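Long-range contacts in Rho guanyl nucleotide exchange factor (Rom2), putative (Aspergillus fumigatus Af293, PDB 5O51), which probably acts as a guanyl-nucleotide exchange factor for Rho-type GTPases, the chain described here being its CNH domain, a beta-propeller: residues I264-N269 against F287-H292; N227-H232 against N243-S248. All blocks are in the same frame, centred on the assembly; numbering follows the deposited sequence.

Contact 1. Residues I264-N269 against F287-H292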
loop_
_atom_site.group_PDB
_atom_site.type_symbol
_atom_site.label_atom_id
_atom_site.label_comp_id
_atom_site.label_asym_id
_atom_site.label_seq_id
_atom_site.Cartn_x
_atom_site.Cartn_y
_atom_site.Cartn_z
ATOM N N ILE A 264 13.028 -0.127 -17.355
ATOM C CA ILE A 264 11.686 -0.599 -17.791
ATOM C C ILE A 264 10.836 0.624 -17.977
ATOM O O ILE A 264 10.818 1.513 -17.127
ATOM C CB ILE A 264 11.007 -1.519 -16.721
ATOM C CG1 ILE A 264 11.772 -2.833 -16.572
ATOM C CG2 ILE A 264 9.533 -1.768 -17.004
ATOM C CD1 ILE A 264 11.500 -3.549 -15.292
ATOM N N SER A 265 10.125 0.660 -19.087
ATOM C CA SER A 265 9.045 1.612 -19.295
ATOM C C SER A 265 7.760 0.797 -19.287
ATOM O O SER A 265 7.607 -0.100 -20.130
ATOM C CB SER A 265 9.209 2.348 -20.663
ATOM O OG SER A 265 10.062 3.506 -20.493
ATOM N N TRP A 266 6.814 1.137 -18.416
ATOM C CA TRP A 266 5.567 0.303 -18.275
ATOM C C TRP A 266 4.607 0.563 -19.432
ATOM O O TRP A 266 4.473 1.712 -19.922
ATOM C CB TRP A 266 4.938 0.560 -16.871
ATOM C CG TRP A 266 5.880 0.156 -15.744
ATOM C CD1 TRP A 266 6.580 0.976 -14.964
ATOM C CD2 TRP A 266 6.264 -1.173 -15.378
ATOM N NE1 TRP A 266 7.393 0.260 -14.098
ATOM C CE2 TRP A 266 7.214 -1.068 -14.344
ATOM C CE3 TRP A 266 5.885 -2.467 -15.835
ATOM C CZ2 TRP A 266 7.797 -2.189 -13.720
ATOM C CZ3 TRP A 266 6.441 -3.604 -15.203
ATOM C CH2 TRP A 266 7.406 -3.455 -14.149
ATOM N N GLU A 267 3.961 -0.498 -19.905
ATOM C CA GLU A 267 2.906 -0.362 -20.932
ATOM C C GLU A 267 1.736 0.425 -20.527
ATOM O O GLU A 267 1.239 1.159 -21.344
ATOM C CB GLU A 267 2.486 -1.710 -21.532
ATOM C CG GLU A 267 3.709 -2.445 -22.148
ATOM C CD GLU A 267 3.315 -3.644 -22.984
ATOM O OE1 GLU A 267 2.107 -3.831 -23.292
ATOM O OE2 GLU A 267 4.221 -4.369 -23.370
ATOM N N GLY A 268 1.311 0.335 -19.267
ATOM C CA GLY A 268 0.129 1.084 -18.772
ATOM C C GLY A 268 0.503 2.226 -17.837
ATOM O O GLY A 268 1.584 2.788 -17.940
ATOM N N ASN A 269 -0.411 2.557 -16.940
ATOM C CA ASN A 269 -0.202 3.552 -15.866
ATOM C C ASN A 269 -0.357 2.896 -14.494
ATOM O O ASN A 269 -1.352 3.060 -13.825
ATOM C CB ASN A 269 -1.132 4.762 -16.090
ATOM C CG ASN A 269 -0.719 5.548 -17.374
ATOM O OD1 ASN A 269 0.328 6.184 -17.397
ATOM N ND2 ASN A 269 -1.434 5.344 -18.457
ATOM N N PHE A 287 -4.696 -4.234 -16.433
ATOM C CA PHE A 287 -3.784 -5.401 -16.540
ATOM C C PHE A 287 -2.653 -5.413 -15.559
ATOM O O PHE A 287 -2.175 -4.393 -15.091
ATOM C CB PHE A 287 -3.182 -5.546 -17.997
ATOM C CG PHE A 287 -2.456 -4.324 -18.513
ATOM C CD1 PHE A 287 -3.114 -3.390 -19.287
ATOM C CD2 PHE A 287 -1.089 -4.201 -18.367
ATOM C CE1 PHE A 287 -2.445 -2.301 -19.822
ATOM C CE2 PHE A 287 -0.426 -3.107 -18.883
ATOM C CZ PHE A 287 -1.107 -2.135 -19.553
ATOM N N ILE A 288 -2.170 -6.605 -15.284
ATOM C CA ILE A 288 -0.944 -6.793 -14.517
ATOM C C ILE A 288 0.188 -7.119 -15.497
ATOM O O ILE A 288 0.064 -8.061 -16.268
ATOM C CB ILE A 288 -1.023 -7.984 -13.552
ATOM C CG1 ILE A 288 -2.265 -7.874 -12.657
ATOM C CG2 ILE A 288 0.212 -8.015 -12.680
ATOM C CD1 ILE A 288 -2.518 -9.088 -11.814
ATOM N N GLU A 289 1.283 -6.363 -15.416
ATOM C CA GLU A 289 2.490 -6.594 -16.237
ATOM C C GLU A 289 3.575 -7.194 -15.397
ATOM O O GLU A 289 4.022 -6.581 -14.447
ATOM C CB GLU A 289 2.985 -5.288 -16.897
ATOM C CG GLU A 289 4.058 -5.452 -18.006
ATOM C CD GLU A 289 4.433 -4.144 -18.732
ATOM O OE1 GLU A 289 3.688 -3.115 -18.682
ATOM O OE2 GLU A 289 5.526 -4.140 -19.312
ATOM N N ILE A 290 4.059 -8.341 -15.830
ATOM C CA ILE A 290 5.130 -9.077 -15.107
ATOM C C ILE A 290 6.487 -9.110 -15.896
ATOM O O ILE A 290 6.528 -9.629 -17.014
ATOM C CB ILE A 290 4.661 -10.476 -14.746
ATOM C CG1 ILE A 290 3.320 -10.377 -13.966
ATOM C CG2 ILE A 290 5.752 -11.235 -13.994
ATOM C CD1 ILE A 290 2.638 -11.746 -13.893
ATOM N N ARG A 291 7.530 -8.469 -15.309
ATOM C CA ARG A 291 8.894 -8.448 -15.871
ATOM C C ARG A 291 9.916 -9.183 -14.961
ATOM O O ARG A 291 9.788 -9.197 -13.716
ATOM C CB ARG A 291 9.437 -7.027 -16.065
ATOM C CG ARG A 291 8.542 -6.036 -16.841
ATOM C CD ARG A 291 8.765 -6.094 -18.311
ATOM N NE ARG A 291 8.096 -5.008 -18.984
ATOM C CZ ARG A 291 8.677 -4.036 -19.700
ATOM N NH1 ARG A 291 10.012 -3.990 -19.882
ATOM N NH2 ARG A 291 7.888 -3.083 -20.250
ATOM N N HIS A 292 10.966 -9.693 -15.627
ATOM C CA HIS A 292 12.185 -10.261 -14.990
ATOM C C HIS A 292 13.127 -9.190 -14.443
ATOM O O HIS A 292 13.612 -8.355 -15.168
ATOM C CB HIS A 292 12.928 -11.133 -15.989
ATOM C CG HIS A 292 13.758 -12.190 -15.352
ATOM N ND1 HIS A 292 14.975 -11.912 -14.803
ATOM C CD2 HIS A 292 13.581 -13.531 -15.228
ATOM C CE1 HIS A 292 15.500 -13.019 -14.306
ATOM N NE2 HIS A 292 14.673 -14.014 -14.558
HETATM O O HOH W 1 2.189 -1.474 -17.036
#
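E289 reaches from strand 287-292 to the turn that follows strand 264-265, and its carboxylate takes the N-H of E267 on OE1 (N to OE1 2.9 Å), through the syn lone pair. With CG anti to the backbone N (chi1 -168°) and the rest extended, the chain carries its carboxylate across to the turn. CB and CG run past the six-membered ring of W266, and CD lies at that ring's edge, 3.6 Å from W266 CE3, with ring and carboxylate planes 77° apart. OE1 also accepts from a water that receives the N-H of G268. OE2 is gripped side-on by R291, whose NE (2.7 Å) and NH2 both donate to this oxygen in a salt bridge that probably offsets the nearby carboxylate of E267. The guanidinium turns one face to I264, whose CG2 sits over its centre, 3.6 Å from R291 CZ, and over that of the W266 six-membered ring. The F287 ring turns its edge to G268, CZ 3.5 Å from N. W266 NE1 is hydrogen-bonded to S248 OG and its ring packs on I280 and A282 of strand 279-284, while E289 touches L298 of strand 298-303, so the turn rests on the next sheet.

Contact 2. Residues N227-H232 against N243-S248; sequences NVKPIH and NYSDFS
Strands 230-236 and 239-244 pair antiparallel, P230 with Y244 as a non-hydrogen-bonded pair and H232 with N243 as a hydrogen-bonded one, the register slipping by one residue at a classic beta bulge. There N243 O accepts two N-H groups in its carbonyl plane, from I231 (N to O 2.9 Å) and H232 (N to O 3.0 Å). In return N243 N donates to H232 O at 2.8 Å, and beyond P230 the N-H of S245 bonds to K229 O.

On one face of the sheet the P230 and Y244 side chains cross at a slant, P230 CB 3.9 Å from Y244 CD2. V228 extends this apolar patch, its CB near Y244 CD2 and its CG1 near F247 CZ. F247 CE1 in turn lies over one face of the Y244 ring, toward the rim, and F198 meets that ring as well. On the other face H232 and N243 lie side by side, pointing the same way, with imidazole and amide planes only 18° apart. N243 ND2 approaches the ring edge 3.5 Å from H232 CD2 and adds a weak bond to H232 O. N243 OD1 accepts from S248 OG (2.6 Å), while H232 NE2 is bonded to E234. With S245 OG between its backbone N and carbonyl carbon (chi1 64°), the hydroxyl comes alongside K229 CB and meets the water that K229 N also binds; this water donates weakly to D246 OD2.

The Y244 face is thus apolar, whereas the N243 face combines polar bonding with packing on F273. Because S248 OG also takes the N-H of W266 NE1, its bond to OD1 favours one orientation of the amide, and the buried N243 side chain bonds firmly to strand 247-251 and weakly to strand 230-236.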
loop_
_atom_site.group_PDB
_atom_site.type_symbol
_atom_site.label_atom_id
_atom_site.label_comp_id
_atom_site.label_asym_id
_atom_site.label_seq_id
_atom_site.Cartn_x
_atom_site.Cartn_y
_atom_site.Cartn_z
ATOM N N ASN A 227 4.928 16.330 -14.922
ATOM C CA ASN A 227 4.980 15.609 -13.617
ATOM C C ASN A 227 5.193 14.102 -13.633
ATOM O O ASN A 227 5.148 13.464 -14.672
ATOM C CB ASN A 227 3.678 15.887 -12.866
ATOM C CG ASN A 227 3.526 17.345 -12.527
ATOM O OD1 ASN A 227 2.528 17.968 -12.867
ATOM N ND2 ASN A 227 4.545 17.909 -11.880
ATOM N N VAL A 228 5.392 13.551 -12.444
ATOM C CA VAL A 228 5.573 12.116 -12.261
ATOM C C VAL A 228 4.754 11.598 -11.092
ATOM O O VAL A 228 4.280 12.347 -10.179
ATOM C CB VAL A 228 7.077 11.737 -12.066
ATOM C CG1 VAL A 228 7.879 12.009 -13.321
ATOM C CG2 VAL A 228 7.706 12.471 -10.898
ATOM N N LYS A 229 4.598 10.281 -11.088
ATOM C CA LYS A 229 3.944 9.665 -9.958
ATOM C C LYS A 229 4.891 8.618 -9.435
ATOM O O LYS A 229 4.988 7.538 -10.034
ATOM C CB LYS A 229 2.620 9.074 -10.335
ATOM C CG LYS A 229 1.691 9.971 -11.116
ATOM C CD LYS A 229 0.306 9.325 -11.172
ATOM C CE LYS A 229 -0.592 9.988 -12.200
ATOM N NZ LYS A 229 -0.837 11.412 -11.837
ATOM N N PRO A 230 5.628 8.952 -8.360
ATOM C CA PRO A 230 6.466 7.993 -7.691
ATOM C C PRO A 230 5.576 7.168 -6.778
ATOM O O PRO A 230 4.848 7.724 -5.946
ATOM C CB PRO A 230 7.418 8.852 -6.849
ATOM C CG PRO A 230 7.122 10.271 -7.239
ATOM C CD PRO A 230 5.719 10.267 -7.686
ATOM N N ILE A 231 5.660 5.856 -6.925
ATOM C CA ILE A 231 4.708 4.951 -6.281
ATOM C C ILE A 231 5.385 4.087 -5.231
ATOM O O ILE A 231 4.826 3.893 -4.189
ATOM C CB ILE A 231 4.057 4.049 -7.328
ATOM C CG1 ILE A 231 3.407 4.866 -8.473
ATOM C CG2 ILE A 231 3.147 3.066 -6.658
ATOM C CD1 ILE A 231 2.324 5.824 -8.065
ATOM N N HIS A 232 6.549 3.520 -5.517
ATOM C CA HIS A 232 7.066 2.474 -4.632
ATOM C C HIS A 232 8.579 2.384 -4.711
ATOM O O HIS A 232 9.159 2.460 -5.822
ATOM C CB HIS A 232 6.419 1.111 -4.978
ATOM C CG HIS A 232 6.949 -0.047 -4.206
ATOM N ND1 HIS A 232 6.660 -0.242 -2.870
ATOM C CD2 HIS A 232 7.761 -1.073 -4.569
ATOM C CE1 HIS A 232 7.270 -1.334 -2.444
ATOM N NE2 HIS A 232 7.950 -1.853 -3.452
ATOM N N ASN A 243 10.174 2.780 -8.435
ATOM C CA ASN A 243 9.025 2.431 -9.286
ATOM C C ASN A 243 8.052 3.622 -9.359
ATOM O O ASN A 243 7.493 4.088 -8.342
ATOM C CB ASN A 243 8.271 1.180 -8.808
ATOM C CG ASN A 243 9.152 -0.057 -8.717
ATOM O OD1 ASN A 243 9.512 -0.701 -9.707
ATOM N ND2 ASN A 243 9.481 -0.430 -7.492
ATOM N N TYR A 244 7.925 4.154 -10.559
ATOM C CA TYR A 244 6.983 5.231 -10.862
ATOM C C TYR A 244 5.960 4.736 -11.922
ATOM O O TYR A 244 6.162 3.680 -12.574
ATOM C CB TYR A 244 7.709 6.429 -11.430
ATOM C CG TYR A 244 8.973 7.015 -10.742
ATOM C CD1 TYR A 244 10.120 6.300 -10.656
ATOM C CD2 TYR A 244 9.004 8.347 -10.332
ATOM C CE1 TYR A 244 11.261 6.830 -10.096
ATOM C CE2 TYR A 244 10.141 8.903 -9.764
ATOM C CZ TYR A 244 11.289 8.142 -9.682
ATOM O OH TYR A 244 12.500 8.621 -9.154
ATOM N N SER A 245 4.856 5.477 -12.110
ATOM C CA SER A 245 3.839 5.044 -13.050
ATOM C C SER A 245 4.426 4.893 -14.453
ATOM O O SER A 245 3.939 4.091 -15.216
ATOM C CB SER A 245 2.615 5.965 -13.082
ATOM O OG SER A 245 3.003 7.274 -13.542
ATOM N N ASP A 246 5.489 5.617 -14.802
ATOM C CA ASP A 246 6.002 5.556 -16.166
ATOM C C ASP A 246 7.186 4.626 -16.382
ATOM O O ASP A 246 7.393 4.127 -17.496
ATOM C CB ASP A 246 6.338 6.974 -16.675
ATOM C CG ASP A 246 5.072 7.817 -16.968
ATOM O OD1 ASP A 246 4.053 7.295 -17.487
ATOM O OD2 ASP A 246 5.081 8.996 -16.613
ATOM N N PHE A 247 7.959 4.377 -15.330
ATOM C CA PHE A 247 9.192 3.670 -15.490
ATOM C C PHE A 247 9.703 3.146 -14.198
ATOM O O PHE A 247 9.303 3.610 -13.158
ATOM C CB PHE A 247 10.273 4.551 -16.158
ATOM C CG PHE A 247 10.190 6.016 -15.801
ATOM C CD1 PHE A 247 10.445 6.449 -14.515
ATOM C CD2 PHE A 247 9.926 6.971 -16.793
ATOM C CE1 PHE A 247 10.330 7.806 -14.190
ATOM C CE2 PHE A 247 9.852 8.321 -16.502
ATOM C CZ PHE A 247 10.046 8.747 -15.196
ATOM N N SER A 248 10.610 2.166 -14.293
ATOM C CA SER A 248 11.352 1.680 -13.150
ATOM C C SER A 248 12.818 1.672 -13.445
ATOM O O SER A 248 13.209 1.375 -14.571
ATOM C CB SER A 248 10.858 0.287 -12.696
ATOM O OG SER A 248 9.594 0.416 -12.079
HETATM O O HOH W 2 5.353 8.712 -13.430
#

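In the fold
Contact 2 closes before contact 1 opens along the chain, and their centres lie about 12 Å apart on the same side of the chain's centre. Contact 2 joins the first two strands and the start of the third in the four-stranded antiparallel sheet 230-236, 239-244, 247-251, 264-265; contact 1 starts from that sheet's last strand and passes to the next sheet, made of strands 272-276 to 298-303. The two meet directly: I264 O lies 2.9 Å from S248 N, a probable hydrogen bond. Pairing within one propeller blade therefore runs into packing between consecutive blades of the CNH domain, with S248 and W266 at the junction.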